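Fluorescence recovery protein (Synechocystis sp., PDB 4JDX) accelerates the return of the active red form of orange carotenoid protein to its inactive orange form and increases fluorescence recovery after photoprotective quenching. Local coordinates at residues A[44-49]-A[56-61]; A[70-75]-A[90-95]; A[79-84]-A[103-108]. All coordinates share one frame; numbering follows the deposited sequence.

Contact 1 of 3, residues A[44-49]-A[56-61]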
ATOM      1  N   ALA A  44       7.314 -10.903   1.485  1.00 52.77           N
ATOM      2  CA  ALA A  44       8.586 -11.067   2.176  1.00 53.78           C
ATOM      3  C   ALA A  44       8.873  -9.885   3.095  1.00 53.14           C
ATOM      4  O   ALA A  44       9.095 -10.062   4.293  1.00 54.02           O
ATOM      5  CB  ALA A  44       9.714 -11.237   1.163  1.00 43.25           C
ATOM      6  N   GLN A  45       8.858  -8.680   2.535  1.00 46.91           N
ATOM      7  CA  GLN A  45       9.215  -7.487   3.294  1.00 67.12           C
ATOM      8  C   GLN A  45       8.104  -7.093   4.266  1.00 67.70           C
ATOM      9  O   GLN A  45       8.249  -6.144   5.036  1.00 71.70           O
ATOM     10  CB  GLN A  45       9.563  -6.323   2.358  1.00 65.52           C
ATOM     11  CG  GLN A  45       8.418  -5.841   1.492  1.00 63.45           C
ATOM     12  CD  GLN A  45       8.788  -4.628   0.655  1.00 71.13           C
ATOM     13  OE1 GLN A  45       8.843  -4.700  -0.573  1.00 70.49           O
ATOM     14  NE2 GLN A  45       9.036  -3.503   1.317  1.00 66.64           N
ATOM     15  N   ALA A  46       7.002  -7.835   4.227  1.00 58.57           N
ATOM     16  CA  ALA A  46       5.904  -7.639   5.163  1.00 56.45           C
ATOM     17  C   ALA A  46       6.131  -8.490   6.409  1.00 57.93           C
ATOM     18  O   ALA A  46       5.727  -8.116   7.511  1.00 52.18           O
ATOM     19  CB  ALA A  46       4.577  -7.994   4.507  1.00 63.53           C
ATOM     20  N   SER A  47       6.781  -9.637   6.225  1.00 61.98           N
ATOM     21  CA  SER A  47       7.119 -10.523   7.337  1.00 68.96           C
ATOM     22  C   SER A  47       8.377 -10.028   8.045  1.00 67.58           C
ATOM     23  O   SER A  47       8.638 -10.387   9.194  1.00 69.76           O
ATOM     24  CB  SER A  47       7.328 -11.957   6.843  1.00 68.53           C
ATOM     25  OG  SER A  47       8.485 -12.067   6.030  1.00 68.60           O
ATOM     26  N   GLN A  48       9.148  -9.197   7.350  1.00 64.11           N
ATOM     27  CA  GLN A  48      10.381  -8.648   7.900  1.00 78.00           C
ATOM     28  C   GLN A  48      10.112  -7.326   8.607  1.00 75.81           C
ATOM     29  O   GLN A  48      11.038  -6.664   9.076  1.00 79.59           O
ATOM     30  CB  GLN A  48      11.409  -8.436   6.788  1.00 84.10           C
ATOM     31  CG  GLN A  48      11.864  -9.716   6.114  1.00 88.44           C
ATOM     32  CD  GLN A  48      12.896  -9.466   5.030  1.00102.05           C
ATOM     33  OE1 GLN A  48      13.912  -8.813   5.265  1.00108.23           O
ATOM     34  NE2 GLN A  48      12.635  -9.982   3.834  1.00100.67           N
ATOM     35  N   ILE A  49       8.841  -6.944   8.681  1.00 65.90           N
ATOM     36  CA  ILE A  49       8.466  -5.692   9.319  1.00 62.08           C
ATOM     37  C   ILE A  49       8.688  -5.749  10.821  1.00 65.50           C
ATOM     38  O   ILE A  49       8.300  -6.708  11.488  1.00 66.64           O
ATOM     39  CB  ILE A  49       6.997  -5.339   9.060  1.00 67.16           C
ATOM     40  CG1 ILE A  49       6.789  -5.020   7.579  1.00 65.64           C
ATOM     41  CG2 ILE A  49       6.576  -4.160   9.931  1.00 62.40           C
ATOM     42  CD1 ILE A  49       5.389  -4.549   7.240  1.00 61.56           C
ATOM     43  N   TRP A  56       5.138   1.625   5.995  1.00 54.43           N
ATOM     44  CA  TRP A  56       4.873   2.752   5.107  1.00 54.72           C
ATOM     45  C   TRP A  56       5.756   2.678   3.864  1.00 64.68           C
ATOM     46  O   TRP A  56       5.347   3.084   2.776  1.00 64.25           O
ATOM     47  CB  TRP A  56       5.091   4.081   5.835  1.00 61.61           C
ATOM     48  CG  TRP A  56       4.207   4.271   7.043  1.00 71.27           C
ATOM     49  CD1 TRP A  56       4.597   4.649   8.296  1.00 74.83           C
ATOM     50  CD2 TRP A  56       2.787   4.084   7.109  1.00 69.02           C
ATOM     51  NE1 TRP A  56       3.511   4.714   9.133  1.00 76.23           N
ATOM     52  CE2 TRP A  56       2.388   4.371   8.430  1.00 76.36           C
ATOM     53  CE3 TRP A  56       1.815   3.705   6.180  1.00 67.77           C
ATOM     54  CZ2 TRP A  56       1.060   4.289   8.843  1.00 70.07           C
ATOM     55  CZ3 TRP A  56       0.499   3.625   6.593  1.00 69.07           C
ATOM     56  CH2 TRP A  56       0.134   3.916   7.912  1.00 74.69           C
ATOM     57  N   LYS A  57       6.967   2.158   4.030  1.00 63.59           N
ATOM     58  CA  LYS A  57       7.868   1.947   2.904  1.00 65.29           C
ATOM     59  C   LYS A  57       7.261   0.925   1.956  1.00 54.53           C
ATOM     60  O   LYS A  57       7.304   1.086   0.737  1.00 53.68           O
ATOM     61  CB  LYS A  57       9.228   1.450   3.389  1.00 54.68           C
ATOM     62  CG  LYS A  57      10.049   2.495   4.112  1.00 63.46           C
ATOM     63  CD  LYS A  57      11.438   1.976   4.430  1.00 78.53           C
ATOM     64  CE  LYS A  57      12.200   2.934   5.328  1.00 77.63           C
ATOM     65  NZ  LYS A  57      11.718   2.864   6.733  1.00 82.46           N
ATOM     66  N   LEU A  58       6.694  -0.129   2.533  1.00 55.91           N
ATOM     67  CA  LEU A  58       6.030  -1.171   1.761  1.00 49.29           C
ATOM     68  C   LEU A  58       4.849  -0.578   1.014  1.00 49.49           C
ATOM     69  O   LEU A  58       4.621  -0.873  -0.159  1.00 47.01           O
ATOM     70  CB  LEU A  58       5.544  -2.283   2.687  1.00 48.62           C
ATOM     71  CG  LEU A  58       4.599  -3.309   2.056  1.00 54.30           C
ATOM     72  CD1 LEU A  58       5.301  -4.088   0.945  1.00 44.24           C
ATOM     73  CD2 LEU A  58       4.044  -4.240   3.127  1.00 49.53           C
ATOM     74  N   HIS A  59       4.094   0.262   1.709  1.00 55.11           N
ATOM     75  CA  HIS A  59       2.948   0.927   1.114  1.00 54.20           C
ATOM     76  C   HIS A  59       3.365   1.761  -0.092  1.00 59.14           C
ATOM     77  O   HIS A  59       2.725   1.714  -1.143  1.00 62.53           O
ATOM     78  CB  HIS A  59       2.270   1.824   2.143  1.00 49.68           C
ATOM     79  CG  HIS A  59       1.162   2.652   1.574  1.00 49.99           C
ATOM     80  ND1 HIS A  59      -0.030   2.107   1.158  1.00 51.83           N
ATOM     81  CD2 HIS A  59       1.076   3.982   1.339  1.00 59.42           C
ATOM     82  CE1 HIS A  59      -0.812   3.070   0.698  1.00 57.02           C
ATOM     83  NE2 HIS A  59      -0.166   4.215   0.797  1.00 61.49           N
ATOM     84  N   ASP A  60       4.442   2.524   0.067  1.00 54.91           N
ATOM     85  CA  ASP A  60       4.949   3.368  -1.007  1.00 58.48           C
ATOM     86  C   ASP A  60       5.357   2.507  -2.194  1.00 56.33           C
ATOM     87  O   ASP A  60       5.106   2.855  -3.349  1.00 63.54           O
ATOM     88  CB  ASP A  60       6.150   4.183  -0.524  1.00 57.46           C
ATOM     89  CG  ASP A  60       5.787   5.180   0.560  1.00 59.43           C
ATOM     90  OD1 ASP A  60       4.597   5.547   0.663  1.00 57.80           O
ATOM     91  OD2 ASP A  60       6.697   5.600   1.304  1.00 58.05           O
ATOM     92  N   PHE A  61       5.989   1.379  -1.894  1.00 58.82           N
ATOM     93  CA  PHE A  61       6.435   0.436  -2.913  1.00 57.38           C
ATOM     94  C   PHE A  61       5.264  -0.086  -3.744  1.00 56.85           C
ATOM     95  O   PHE A  61       5.319  -0.079  -4.973  1.00 64.72           O
ATOM     96  CB  PHE A  61       7.184  -0.727  -2.253  1.00 62.64           C
ATOM     97  CG  PHE A  61       7.524  -1.848  -3.197  1.00 58.34           C
ATOM     98  CD1 PHE A  61       8.618  -1.761  -4.035  1.00 53.12           C
ATOM     99  CD2 PHE A  61       6.751  -2.994  -3.237  1.00 57.26           C
ATOM    100  CE1 PHE A  61       8.930  -2.791  -4.901  1.00 62.29           C
ATOM    101  CE2 PHE A  61       7.060  -4.026  -4.099  1.00 57.62           C
ATOM    102  CZ  PHE A  61       8.150  -3.925  -4.931  1.00 48.30           C
TER
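Gln45 tucks CG into the space flanked by its own N and C (chi1 64°) and runs extended from there, while Leu58 turns its CG opposite the backbone N (chi1 169°), and the two side chains meet between their helices. The setting is a helical hairpin: helix 17-47 and helix 53-70 run antiparallel, and this contact lies near the turn that joins them. Leu58 forks at CG, and each methyl has its own surface. CD1 lies against the flat end of the glutamine, with Gln45 CD 3.5 Å from Leu58 CD1 and Gln45 CG 3.6 Å from it. Gln45 NE2 passes alongside the leucine, 3.8 Å from Leu58 CA. CD2 meets the apolar pair at the end of helix 17-47, where Ala46 CB is 4.0 Å from Leu58 CD2 and Ile49 CD1 is 4.3 Å from it. That patch continues into the dimer: Ala46 packs on Ala46 of the second subunit, and Ile49 on Leu39 of the second subunit. One turn beyond Leu58, Phe61 packs on Leu38, Thr41 and Val42 of helix 17-47. The glutamine amide touches both Leu58 and Phe61, its plane tilted 45° from the ring. Its oxygen stands above one face of the ring, displaced toward the rim, with Gln45 OE1 3.8 Å from Phe61 CD2.

Contact 2 of 3, residues A[70-75]-A[90-95]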
ATOM      1  N   ASP A  70       0.289  -0.689 -14.283  1.00 61.97           N
ATOM      2  CA  ASP A  70      -0.947  -0.280 -14.939  1.00 62.59           C
ATOM      3  C   ASP A  70      -0.691   0.206 -16.363  1.00 61.24           C
ATOM      4  O   ASP A  70      -1.530   0.025 -17.247  1.00 61.85           O
ATOM      5  CB  ASP A  70      -1.639   0.826 -14.138  1.00 74.05           C
ATOM      6  CG  ASP A  70      -2.300   0.311 -12.871  1.00 75.08           C
ATOM      7  OD1 ASP A  70      -2.575  -0.904 -12.787  1.00 76.89           O
ATOM      8  OD2 ASP A  70      -2.553   1.130 -11.963  1.00 79.53           O
ATOM      9  N   GLY A  71       0.471   0.814 -16.586  1.00 54.69           N
ATOM     10  CA  GLY A  71       0.779   1.410 -17.874  1.00 64.41           C
ATOM     11  C   GLY A  71       2.034   0.865 -18.534  1.00 66.45           C
ATOM     12  O   GLY A  71       2.512   1.426 -19.519  1.00 63.56           O
ATOM     13  N   LYS A  72       2.565  -0.235 -18.006  1.00 53.06           N
ATOM     14  CA  LYS A  72       3.826  -0.785 -18.501  1.00 63.67           C
ATOM     15  C   LYS A  72       3.669  -1.552 -19.813  1.00 62.70           C
ATOM     16  O   LYS A  72       4.547  -1.507 -20.673  1.00 54.83           O
ATOM     17  CB  LYS A  72       4.462  -1.706 -17.456  1.00 59.60           C
ATOM     18  CG  LYS A  72       5.666  -2.472 -17.982  1.00 60.81           C
ATOM     19  CD  LYS A  72       6.228  -3.429 -16.950  1.00 61.02           C
ATOM     20  CE  LYS A  72       7.252  -2.752 -16.062  1.00 65.27           C
ATOM     21  NZ  LYS A  72       8.045  -3.746 -15.295  1.00 62.61           N
ATOM     22  N   TYR A  73       2.553  -2.258 -19.962  1.00 52.46           N
ATOM     23  CA  TYR A  73       2.356  -3.135 -21.112  1.00 50.13           C
ATOM     24  C   TYR A  73       1.631  -2.426 -22.249  1.00 47.30           C
ATOM     25  O   TYR A  73       0.509  -2.778 -22.609  1.00 58.50           O
ATOM     26  CB  TYR A  73       1.618  -4.403 -20.676  1.00 41.43           C
ATOM     27  CG  TYR A  73       2.431  -5.208 -19.687  1.00 51.60           C
ATOM     28  CD1 TYR A  73       3.361  -6.142 -20.122  1.00 50.38           C
ATOM     29  CD2 TYR A  73       2.300  -5.006 -18.320  1.00 43.87           C
ATOM     30  CE1 TYR A  73       4.121  -6.866 -19.227  1.00 49.60           C
ATOM     31  CE2 TYR A  73       3.056  -5.728 -17.418  1.00 46.52           C
ATOM     32  CZ  TYR A  73       3.966  -6.655 -17.878  1.00 47.08           C
ATOM     33  OH  TYR A  73       4.727  -7.380 -16.990  1.00 51.49           O
ATOM     34  N   ASP A  74       2.302  -1.427 -22.813  1.00 46.38           N
ATOM     35  CA  ASP A  74       1.756  -0.628 -23.899  1.00 50.26           C
ATOM     36  C   ASP A  74       2.120  -1.256 -25.245  1.00 57.11           C
ATOM     37  O   ASP A  74       3.297  -1.381 -25.581  1.00 53.57           O
ATOM     38  CB  ASP A  74       2.310   0.794 -23.810  1.00 54.29           C
ATOM     39  CG  ASP A  74       1.609   1.755 -24.741  1.00 59.87           C
ATOM     40  OD1 ASP A  74       0.794   1.304 -25.572  1.00 63.27           O
ATOM     41  OD2 ASP A  74       1.882   2.970 -24.646  1.00 59.89           O
ATOM     42  N   ASP A  75       1.105  -1.644 -26.013  1.00 57.46           N
ATOM     43  CA  ASP A  75       1.320  -2.379 -27.257  1.00 58.09           C
ATOM     44  C   ASP A  75       1.396  -1.455 -28.471  1.00 56.52           C
ATOM     45  O   ASP A  75       1.483  -1.923 -29.608  1.00 42.33           O
ATOM     46  CB  ASP A  75       0.197  -3.401 -27.463  1.00 52.82           C
ATOM     47  CG  ASP A  75      -1.127  -2.751 -27.807  1.00 61.11           C
ATOM     48  OD1 ASP A  75      -1.952  -3.403 -28.480  1.00 64.70           O
ATOM     49  OD2 ASP A  75      -1.344  -1.588 -27.409  1.00 69.17           O
ATOM     50  N   GLU A  90      14.502  -6.569 -17.437  1.00 47.44           N
ATOM     51  CA  GLU A  90      13.945  -6.877 -16.124  1.00 48.00           C
ATOM     52  C   GLU A  90      13.769  -8.381 -15.914  1.00 57.12           C
ATOM     53  O   GLU A  90      13.351  -8.817 -14.841  1.00 55.50           O
ATOM     54  CB  GLU A  90      12.602  -6.168 -15.941  1.00 53.30           C
ATOM     55  CG  GLU A  90      12.702  -4.654 -15.838  1.00 58.67           C
ATOM     56  CD  GLU A  90      11.350  -3.992 -15.660  1.00 59.18           C
ATOM     57  OE1 GLU A  90      10.340  -4.718 -15.565  1.00 64.53           O
ATOM     58  OE2 GLU A  90      11.297  -2.746 -15.617  1.00 64.74           O
ATOM     59  N   GLY A  91      14.083  -9.171 -16.936  1.00 47.59           N
ATOM     60  CA  GLY A  91      14.003 -10.617 -16.828  1.00 45.50           C
ATOM     61  C   GLY A  91      12.579 -11.145 -16.883  1.00 49.94           C
ATOM     62  O   GLY A  91      12.324 -12.292 -16.512  1.00 41.40           O
ATOM     63  N   LEU A  92      11.654 -10.312 -17.349  1.00 45.86           N
ATOM     64  CA  LEU A  92      10.247 -10.696 -17.439  1.00 43.16           C
ATOM     65  C   LEU A  92       9.956 -11.474 -18.722  1.00 58.36           C
ATOM     66  O   LEU A  92       8.931 -12.147 -18.833  1.00 48.53           O
ATOM     67  CB  LEU A  92       9.351  -9.459 -17.341  1.00 49.04           C
ATOM     68  CG  LEU A  92       9.356  -8.793 -15.961  1.00 42.76           C
ATOM     69  CD1 LEU A  92       8.482  -7.546 -15.943  1.00 48.28           C
ATOM     70  CD2 LEU A  92       8.908  -9.780 -14.891  1.00 39.74           C
ATOM     71  N   VAL A  93      10.862 -11.373 -19.689  1.00 51.69           N
ATOM     72  CA  VAL A  93      10.834 -12.247 -20.854  1.00 51.60           C
ATOM     73  C   VAL A  93      12.245 -12.721 -21.173  1.00 51.19           C
ATOM     74  O   VAL A  93      13.225 -12.030 -20.883  1.00 51.16           O
ATOM     75  CB  VAL A  93      10.243 -11.547 -22.097  1.00 45.86           C
ATOM     76  CG1 VAL A  93       8.845 -11.017 -21.797  1.00 45.10           C
ATOM     77  CG2 VAL A  93      11.167 -10.434 -22.583  1.00 48.39           C
ATOM     78  N   GLN A  94      12.344 -13.906 -21.760  1.00 54.18           N
ATOM     79  CA  GLN A  94      13.629 -14.451 -22.173  1.00 55.04           C
ATOM     80  C   GLN A  94      13.836 -14.183 -23.659  1.00 50.40           C
ATOM     81  O   GLN A  94      12.878 -14.151 -24.431  1.00 51.19           O
ATOM     82  CB  GLN A  94      13.690 -15.951 -21.871  1.00 57.95           C
ATOM     83  CG  GLN A  94      13.542 -16.279 -20.390  1.00 59.57           C
ATOM     84  CD  GLN A  94      14.677 -15.716 -19.552  1.00 77.49           C
ATOM     85  OE1 GLN A  94      14.469 -14.847 -18.705  1.00 82.76           O
ATOM     86  NE2 GLN A  94      15.885 -16.216 -19.782  1.00 86.62           N
ATOM     87  N   ALA A  95      15.088 -13.966 -24.050  1.00 51.00           N
ATOM     88  CA  ALA A  95      15.427 -13.671 -25.438  1.00 51.59           C
ATOM     89  C   ALA A  95      14.879 -14.741 -26.379  1.00 46.50           C
ATOM     90  O   ALA A  95      14.488 -14.445 -27.509  1.00 44.09           O
ATOM     91  CB  ALA A  95      16.935 -13.562 -25.591  1.00 52.29           C
TER
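Leu92 brings its CD1 up against the polar ends of two side chains at once: the methyl lies 3.9 Å from Lys72 NZ, and Leu92 CD1 is equally 3.9 Å from Tyr73 OH. The contact joins two loops, one leading into helix 80-89 and the other leaving it, so that the chain just after helix 53-70 is tied to the chain just after helix 80-89 by side chains, the backbones staying well apart. Lys72 bends at chi3 (-88°), which carries its ammonium group toward Glu90 arriving from the opposite direction. In the resulting salt bridge Lys72 NZ is modelled 2.5 Å from Glu90 OE1, an exact length that is doubtful, and it uses the syn lone pair, on the side of the carboxylate's other oxygen; Glu90 OE2 is 3.4 Å from Lys72 NZ. That second oxygen takes a hydrogen bond from Gln86 NE2. Lys72 NZ also forms salt bridges with Glu34 and Glu68, and Glu34 in turn is hydrogen-bonded to Tyr73 OH, so the lysine and the tyrosine share an acidic partner on helix 17-47. Tyr73 is the centre of an inverse gamma turn, and Lys72 CG rests over one face of its ring, near the rim. On the other side, Gly91 adopts positive phi (76°) in a Schellman motif that turns the chain away from helix 80-89 just after Glu90. With three carboxylates gathered around a single ammonium group, Lys72 would be expected to remain protonated and to offset much of the mutual repulsion among those acids.

Contact 3 of 3, residues A[79-84]-A[103-108]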
ATOM      1  N   VAL A  79       6.150   2.586 -28.861  1.00 51.92           N
ATOM      2  CA  VAL A  79       6.972   2.173 -27.727  1.00 50.84           C
ATOM      3  C   VAL A  79       7.060   0.659 -27.541  1.00 53.92           C
ATOM      4  O   VAL A  79       7.851   0.180 -26.727  1.00 45.35           O
ATOM      5  CB  VAL A  79       6.428   2.781 -26.419  1.00 56.86           C
ATOM      6  CG1 VAL A  79       6.489   4.302 -26.479  1.00 58.99           C
ATOM      7  CG2 VAL A  79       5.003   2.299 -26.161  1.00 43.83           C
ATOM      8  N   ILE A  80       6.259  -0.093 -28.293  1.00 48.55           N
ATOM      9  CA  ILE A  80       6.177  -1.540 -28.106  1.00 45.38           C
ATOM     10  C   ILE A  80       7.553  -2.198 -28.143  1.00 43.07           C
ATOM     11  O   ILE A  80       7.806  -3.166 -27.425  1.00 47.33           O
ATOM     12  CB  ILE A  80       5.267  -2.198 -29.164  1.00 41.90           C
ATOM     13  CG1 ILE A  80       5.120  -3.696 -28.880  1.00 44.02           C
ATOM     14  CG2 ILE A  80       5.816  -1.963 -30.567  1.00 46.04           C
ATOM     15  CD1 ILE A  80       4.057  -4.374 -29.720  1.00 50.28           C
ATOM     16  N   ILE A  81       8.439  -1.667 -28.978  1.00 49.46           N
ATOM     17  CA  ILE A  81       9.803  -2.180 -29.075  1.00 51.81           C
ATOM     18  C   ILE A  81      10.587  -1.855 -27.808  1.00 46.59           C
ATOM     19  O   ILE A  81      11.364  -2.675 -27.319  1.00 42.05           O
ATOM     20  CB  ILE A  81      10.551  -1.586 -30.283  1.00 56.17           C
ATOM     21  CG1 ILE A  81       9.902  -2.050 -31.588  1.00 59.61           C
ATOM     22  CG2 ILE A  81      12.024  -1.987 -30.253  1.00 54.46           C
ATOM     23  CD1 ILE A  81      10.108  -3.529 -31.884  1.00 54.11           C
ATOM     24  N   PHE A  82      10.378  -0.652 -27.284  1.00 45.84           N
ATOM     25  CA  PHE A  82      11.043  -0.222 -26.061  1.00 52.93           C
ATOM     26  C   PHE A  82      10.564  -1.064 -24.887  1.00 47.26           C
ATOM     27  O   PHE A  82      11.343  -1.419 -24.003  1.00 54.25           O
ATOM     28  CB  PHE A  82      10.757   1.261 -25.790  1.00 48.03           C
ATOM     29  CG  PHE A  82      11.255   2.189 -26.872  1.00 50.10           C
ATOM     30  CD1 PHE A  82      12.303   1.821 -27.697  1.00 44.53           C
ATOM     31  CD2 PHE A  82      10.672   3.431 -27.062  1.00 50.54           C
ATOM     32  CE1 PHE A  82      12.759   2.672 -28.687  1.00 44.44           C
ATOM     33  CE2 PHE A  82      11.126   4.284 -28.052  1.00 44.63           C
ATOM     34  CZ  PHE A  82      12.169   3.904 -28.863  1.00 44.49           C
ATOM     35  N   VAL A  83       9.277  -1.394 -24.895  1.00 44.87           N
ATOM     36  CA  VAL A  83       8.675  -2.168 -23.817  1.00 45.48           C
ATOM     37  C   VAL A  83       9.341  -3.533 -23.708  1.00 40.53           C
ATOM     38  O   VAL A  83       9.740  -3.950 -22.621  1.00 51.79           O
ATOM     39  CB  VAL A  83       7.158  -2.363 -24.034  1.00 52.77           C
ATOM     40  CG1 VAL A  83       6.573  -3.296 -22.975  1.00 44.40           C
ATOM     41  CG2 VAL A  83       6.436  -1.019 -24.032  1.00 45.85           C
ATOM     42  N   PHE A  84       9.461  -4.228 -24.835  1.00 42.48           N
ATOM     43  CA  PHE A  84      10.089  -5.546 -24.848  1.00 49.25           C
ATOM     44  C   PHE A  84      11.514  -5.489 -24.308  1.00 44.73           C
ATOM     45  O   PHE A  84      11.928  -6.351 -23.534  1.00 48.77           O
ATOM     46  CB  PHE A  84      10.081  -6.140 -26.259  1.00 50.87           C
ATOM     47  CG  PHE A  84       8.785  -6.811 -26.621  1.00 49.60           C
ATOM     48  CD1 PHE A  84       8.317  -7.878 -25.878  1.00 43.39           C
ATOM     49  CD2 PHE A  84       8.036  -6.376 -27.700  1.00 53.07           C
ATOM     50  CE1 PHE A  84       7.128  -8.495 -26.202  1.00 61.56           C
ATOM     51  CE2 PHE A  84       6.845  -6.994 -28.027  1.00 47.69           C
ATOM     52  CZ  PHE A  84       6.393  -8.054 -27.277  1.00 51.42           C
ATOM     53  N   ALA A 103      13.827 -10.754 -37.515  1.00 57.78           N
ATOM     54  CA  ALA A 103      15.197 -10.736 -37.013  1.00 58.44           C
ATOM     55  C   ALA A 103      15.638  -9.331 -36.609  1.00 50.64           C
ATOM     56  O   ALA A 103      16.334  -9.158 -35.607  1.00 49.77           O
ATOM     57  CB  ALA A 103      16.142 -11.304 -38.066  1.00 55.98           C
ATOM     58  N   ASP A 104      15.235  -8.331 -37.389  1.00 43.66           N
ATOM     59  CA  ASP A 104      15.647  -6.951 -37.135  1.00 47.28           C
ATOM     60  C   ASP A 104      15.074  -6.428 -35.815  1.00 44.71           C
ATOM     61  O   ASP A 104      15.742  -5.693 -35.089  1.00 47.00           O
ATOM     62  CB  ASP A 104      15.252  -6.037 -38.304  1.00 49.88           C
ATOM     63  CG  ASP A 104      13.770  -6.095 -38.627  1.00 55.22           C
ATOM     64  OD1 ASP A 104      13.053  -6.919 -38.024  1.00 61.77           O
ATOM     65  OD2 ASP A 104      13.326  -5.318 -39.498  1.00 56.89           O
ATOM     66  N   LYS A 105      13.844  -6.822 -35.504  1.00 52.30           N
ATOM     67  CA  LYS A 105      13.212  -6.437 -34.245  1.00 51.79           C
ATOM     68  C   LYS A 105      13.924  -7.073 -33.058  1.00 46.83           C
ATOM     69  O   LYS A 105      14.154  -6.419 -32.042  1.00 50.22           O
ATOM     70  CB  LYS A 105      11.740  -6.845 -34.243  1.00 59.26           C
ATOM     71  CG  LYS A 105      10.887  -6.031 -35.192  1.00 62.57           C
ATOM     72  CD  LYS A 105       9.533  -6.672 -35.419  1.00 58.20           C
ATOM     73  CE  LYS A 105       8.748  -5.909 -36.466  1.00 61.42           C
ATOM     74  NZ  LYS A 105       7.704  -6.754 -37.090  1.00 71.75           N
ATOM     75  N   GLN A 106      14.268  -8.349 -33.190  1.00 41.00           N
ATOM     76  CA  GLN A 106      14.958  -9.062 -32.122  1.00 48.78           C
ATOM     77  C   GLN A 106      16.290  -8.394 -31.801  1.00 55.13           C
ATOM     78  O   GLN A 106      16.612  -8.158 -30.637  1.00 64.25           O
ATOM     79  CB  GLN A 106      15.195 -10.521 -32.515  1.00 41.43           C
ATOM     80  CG  GLN A 106      13.926 -11.327 -32.711  1.00 51.95           C
ATOM     81  CD  GLN A 106      14.199 -12.810 -32.883  1.00 51.97           C
ATOM     82  OE1 GLN A 106      14.853 -13.433 -32.047  1.00 46.63           O
ATOM     83  NE2 GLN A 106      13.698 -13.382 -33.971  1.00 49.13           N
ATOM     84  N   SER A 107      17.053  -8.083 -32.843  1.00 44.10           N
ATOM     85  CA  SER A 107      18.371  -7.486 -32.676  1.00 63.21           C
ATOM     86  C   SER A 107      18.274  -6.136 -31.979  1.00 48.27           C
ATOM     87  O   SER A 107      19.044  -5.841 -31.065  1.00 50.04           O
ATOM     88  CB  SER A 107      19.053  -7.320 -34.037  1.00 58.71           C
ATOM     89  OG  SER A 107      19.342  -8.580 -34.613  1.00 76.21           O
ATOM     90  N   LYS A 108      17.322  -5.321 -32.418  1.00 47.75           N
ATOM     91  CA  LYS A 108      17.137  -3.987 -31.864  1.00 57.78           C
ATOM     92  C   LYS A 108      16.791  -4.079 -30.379  1.00 56.25           C
ATOM     93  O   LYS A 108      17.342  -3.349 -29.554  1.00 56.41           O
ATOM     94  CB  LYS A 108      16.027  -3.254 -32.621  1.00 54.77           C
ATOM     95  CG  LYS A 108      15.790  -1.825 -32.160  1.00 63.15           C
ATOM     96  CD  LYS A 108      17.000  -0.942 -32.424  1.00 75.49           C
ATOM     97  CE  LYS A 108      16.690   0.519 -32.134  1.00 82.94           C
ATOM     98  NZ  LYS A 108      17.898   1.388 -32.224  1.00 89.25           N
TER
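Ile81 on helix 80-89 meets the aliphatic stems of Lys105 and Lys108 on helix 103-114, a helix-to-helix packing contact at the surface of this all-alpha fold. The apolar part is carried by two branches of the isoleucine. Its longer arm, folded back by a chi2 of -70°, places Ile81 CD1 4.2 Å from Lys105 CG, and its shorter branch places Ile81 CG2 4.2 Å from Lys108 CG. The two lysines stand one helical turn apart, so the single isoleucine spans that turn with one methyl on each stem. Ile81 also packs on Ile109 and Trp15, and Phe84, one turn further on, touches Ile109 and meets the ring of Phe27 on helix 17-47. The polar part lies beyond the methylenes, and the two lysines part company. Beyond CG, Lys105 extends away from Ile81 toward the N-terminal residues, where its NZ forms a salt bridge with Glu19, donates to the carbonyl oxygen of Pro14 and makes a cation-pi contact with Trp15; stem and charge thus link helix 103-114 to helix 80-89, to helix 17-47 and to the N-terminal residues. Lys108 has CG opposite its backbone N (chi1 -178°), which brings CG to the isoleucine; the bend at chi2 then turns the rest of the chain aside. Other bonds stay within each segment. In 79-84, Val79 occupies the N-cap position and Val83 N lies 2.8 Å from Val79 O. In helix 103-114, the carbonyl of Ala103 serves two donors of one residue from opposite faces of its plane: Ser107 N is 3.1 Å from Ala103 O, and Ser107 OG is 3.2 Å from Ala103 O, standing 36° out of the carbonyl plane.

Overall arrangement
Contact 1 is the buried one, set near the turn of the hairpin formed by helices 17-47 and 53-70 and adjoining the second subunit; contacts 2 and 3 lie at the surface and touch no other chain of the assembly. Contact 2 is close to the centre of the chain, with contacts 1 and 3 on opposite sides of that centre, their own centres about 34 Å apart. Contacts 2 and 3 alternate along the sequence and touch, Asp74 O lying 3.5 Å from Val83 CG2; both concern helix 80-89 or its flanking loops. Chemistry follows place: amide, aliphatic and aromatic packing in contact 1, clustered charges in contact 2, and lysine methylenes on isoleucine in contact 3.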